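Local coordinates for BB_2cx5_001 (Thermus thermophilus, PDB 3RI0), which serves as a computationally designed scaffold, built on a Thermus thermophilus protein of the aminoacyl-tRNA editing family, for presenting a grafted linear HIV epitope, at residues A59-V64 with L111-D116. The protein carries 6 engineered substitutions. Sequence-based numbering, arbitrary orientation.
Sequences AYLFLV and LPAYLD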
loop_
_atom_site.group_PDB
_atom_site.type_symbol
_atom_site.label_atom_id
_atom_site.label_comp_id
_atom_site.label_asym_id
_atom_site.label_seq_id
_atom_site.Cartn_x
_atom_site.Cartn_y
_atom_site.Cartn_z
ATOM N N ALA A 59 -10.009 11.328 -4.370
ATOM C CA ALA A 59 -9.390 10.406 -3.417
ATOM C C ALA A 59 -7.867 10.322 -3.610
ATOM O O ALA A 59 -7.374 10.489 -4.725
ATOM C CB ALA A 59 -10.002 9.037 -3.565
ATOM N N TYR A 60 -7.129 10.076 -2.531
ATOM C CA TYR A 60 -5.670 9.965 -2.630
ATOM C C TYR A 60 -5.138 8.701 -1.956
ATOM O O TYR A 60 -5.800 8.117 -1.086
ATOM C CB TYR A 60 -4.980 11.180 -2.013
ATOM C CG TYR A 60 -5.628 12.491 -2.355
ATOM C CD1 TYR A 60 -6.785 12.906 -1.695
ATOM C CD2 TYR A 60 -5.100 13.322 -3.345
ATOM C CE1 TYR A 60 -7.400 14.109 -2.005
ATOM C CE2 TYR A 60 -5.713 14.533 -3.666
ATOM C CZ TYR A 60 -6.863 14.917 -2.987
ATOM O OH TYR A 60 -7.472 16.111 -3.292
ATOM N N LEU A 61 -3.921 8.313 -2.335
ATOM C CA LEU A 61 -3.299 7.113 -1.799
ATOM C C LEU A 61 -2.040 7.441 -0.993
ATOM O O LEU A 61 -1.182 8.204 -1.443
ATOM C CB LEU A 61 -2.934 6.169 -2.950
ATOM C CG LEU A 61 -2.914 4.647 -2.755
ATOM C CD1 LEU A 61 -1.646 4.114 -3.372
ATOM C CD2 LEU A 61 -3.004 4.248 -1.292
ATOM N N PHE A 62 -1.927 6.855 0.195
ATOM C CA PHE A 62 -0.755 7.080 1.031
ATOM C C PHE A 62 -0.093 5.764 1.418
ATOM O O PHE A 62 -0.706 4.901 2.031
ATOM C CB PHE A 62 -1.133 7.872 2.280
ATOM C CG PHE A 62 -1.633 9.258 1.981
ATOM C CD1 PHE A 62 -2.986 9.485 1.747
ATOM C CD2 PHE A 62 -0.752 10.335 1.927
ATOM C CE1 PHE A 62 -3.465 10.774 1.457
ATOM C CE2 PHE A 62 -1.214 11.633 1.635
ATOM C CZ PHE A 62 -2.575 11.847 1.405
ATOM N N LEU A 63 1.172 5.625 1.043
ATOM C CA LEU A 63 1.941 4.418 1.328
ATOM C C LEU A 63 2.791 4.721 2.569
ATOM O O LEU A 63 3.735 5.519 2.512
ATOM C CB LEU A 63 2.810 4.090 0.118
ATOM C CG LEU A 63 1.975 4.128 -1.164
ATOM C CD1 LEU A 63 2.872 4.013 -2.378
ATOM C CD2 LEU A 63 0.950 3.003 -1.141
ATOM N N VAL A 64 2.446 4.078 3.682
ATOM C CA VAL A 64 3.118 4.323 4.952
ATOM C C VAL A 64 3.910 3.146 5.480
ATOM O O VAL A 64 3.498 1.992 5.356
ATOM C CB VAL A 64 2.078 4.717 6.038
ATOM C CG1 VAL A 64 2.759 4.892 7.390
ATOM C CG2 VAL A 64 1.363 5.990 5.624
ATOM N N LEU A 111 -5.188 6.414 -8.362
ATOM C CA LEU A 111 -5.160 7.489 -7.373
ATOM C C LEU A 111 -3.818 8.210 -7.251
ATOM O O LEU A 111 -2.750 7.585 -7.353
ATOM C CB LEU A 111 -5.528 6.927 -5.983
ATOM C CG LEU A 111 -6.844 6.163 -5.747
ATOM C CD1 LEU A 111 -6.812 5.498 -4.368
ATOM C CD2 LEU A 111 -8.033 7.102 -5.840
ATOM N N PRO A 112 -3.856 9.542 -7.045
ATOM C CA PRO A 112 -2.608 10.299 -6.893
ATOM C C PRO A 112 -1.977 9.655 -5.652
ATOM O O PRO A 112 -2.709 9.322 -4.720
ATOM C CB PRO A 112 -3.088 11.714 -6.601
ATOM C CG PRO A 112 -4.450 11.774 -7.269
ATOM C CD PRO A 112 -5.037 10.416 -6.967
ATOM N N ALA A 113 -0.655 9.469 -5.622
ATOM C CA ALA A 113 -0.060 8.824 -4.458
ATOM C C ALA A 113 1.128 9.511 -3.798
ATOM O O ALA A 113 1.830 10.317 -4.414
ATOM C CB ALA A 113 0.313 7.394 -4.804
ATOM N N TYR A 114 1.343 9.162 -2.531
ATOM C CA TYR A 114 2.446 9.694 -1.741
ATOM C C TYR A 114 3.154 8.562 -1.009
ATOM O O TYR A 114 2.523 7.591 -0.588
ATOM C CB TYR A 114 1.927 10.743 -0.769
ATOM C CG TYR A 114 1.228 11.864 -1.497
ATOM C CD1 TYR A 114 -0.093 11.726 -1.924
ATOM C CD2 TYR A 114 1.908 13.033 -1.824
ATOM C CE1 TYR A 114 -0.723 12.730 -2.659
ATOM C CE2 TYR A 114 1.292 14.036 -2.558
ATOM C CZ TYR A 114 -0.020 13.882 -2.975
ATOM O OH TYR A 114 -0.625 14.885 -3.694
ATOM N N LEU A 115 4.468 8.689 -0.856
ATOM C CA LEU A 115 5.271 7.651 -0.219
ATOM C C LEU A 115 6.081 8.112 0.988
ATOM O O LEU A 115 6.964 8.964 0.875
ATOM C CB LEU A 115 6.220 7.037 -1.255
ATOM C CG LEU A 115 7.179 5.922 -0.814
ATOM C CD1 LEU A 115 6.625 4.585 -1.224
ATOM C CD2 LEU A 115 8.531 6.108 -1.470
ATOM N N ASP A 116 5.770 7.515 2.133
ATOM C CA ASP A 116 6.440 7.770 3.410
ATOM C C ASP A 116 7.937 7.677 3.155
ATOM O O ASP A 116 8.436 6.591 2.856
ATOM C CB ASP A 116 6.025 6.678 4.408
ATOM C CG ASP A 116 6.687 6.813 5.778
ATOM O OD1 ASP A 116 7.760 7.451 5.896
ATOM O OD2 ASP A 116 6.120 6.250 6.744
#
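From one face of this parallel strand pair F62 and Y114 project together, their rings offset, with little of either over the other. Matching chi1 values (-64° and -58°) send both rings off their strands in the same direction, and similar second torsions give them a shared tilt, the planes 19° apart; F62 CE2 meets Y114 CD1 at 3.7 Å. Broad apolar rings suit a face covered by helix 72-79, where F62 touches A75 and Y114 touches L78. Y60 continues the row, its CD2 4.2 Å from P112 CB.

The other face is aliphatic. The small methyl of A113 sits 3.9 Å, CB to CB, from branched L61, and L63 CD1 meets L115 CD1 at 4.0 Å. At the start L111 CD2 packs on A59 CB.

Four hydrogen bonds, L61 N to P112 O, Y114 N to L61 O, L63 N to Y114 O and D116 N to L63 O, each span 2.9 Å. P112, lacking an N-H, offers its carbonyl. D116, buried, turns its carboxylate to D118 N, S65 N and N68 ND2.

Strand 47-54 pairs with the far edge of 59-64, and strand 150-152 with that of 113-116; helix 140-147 covers the L63 and L115 side.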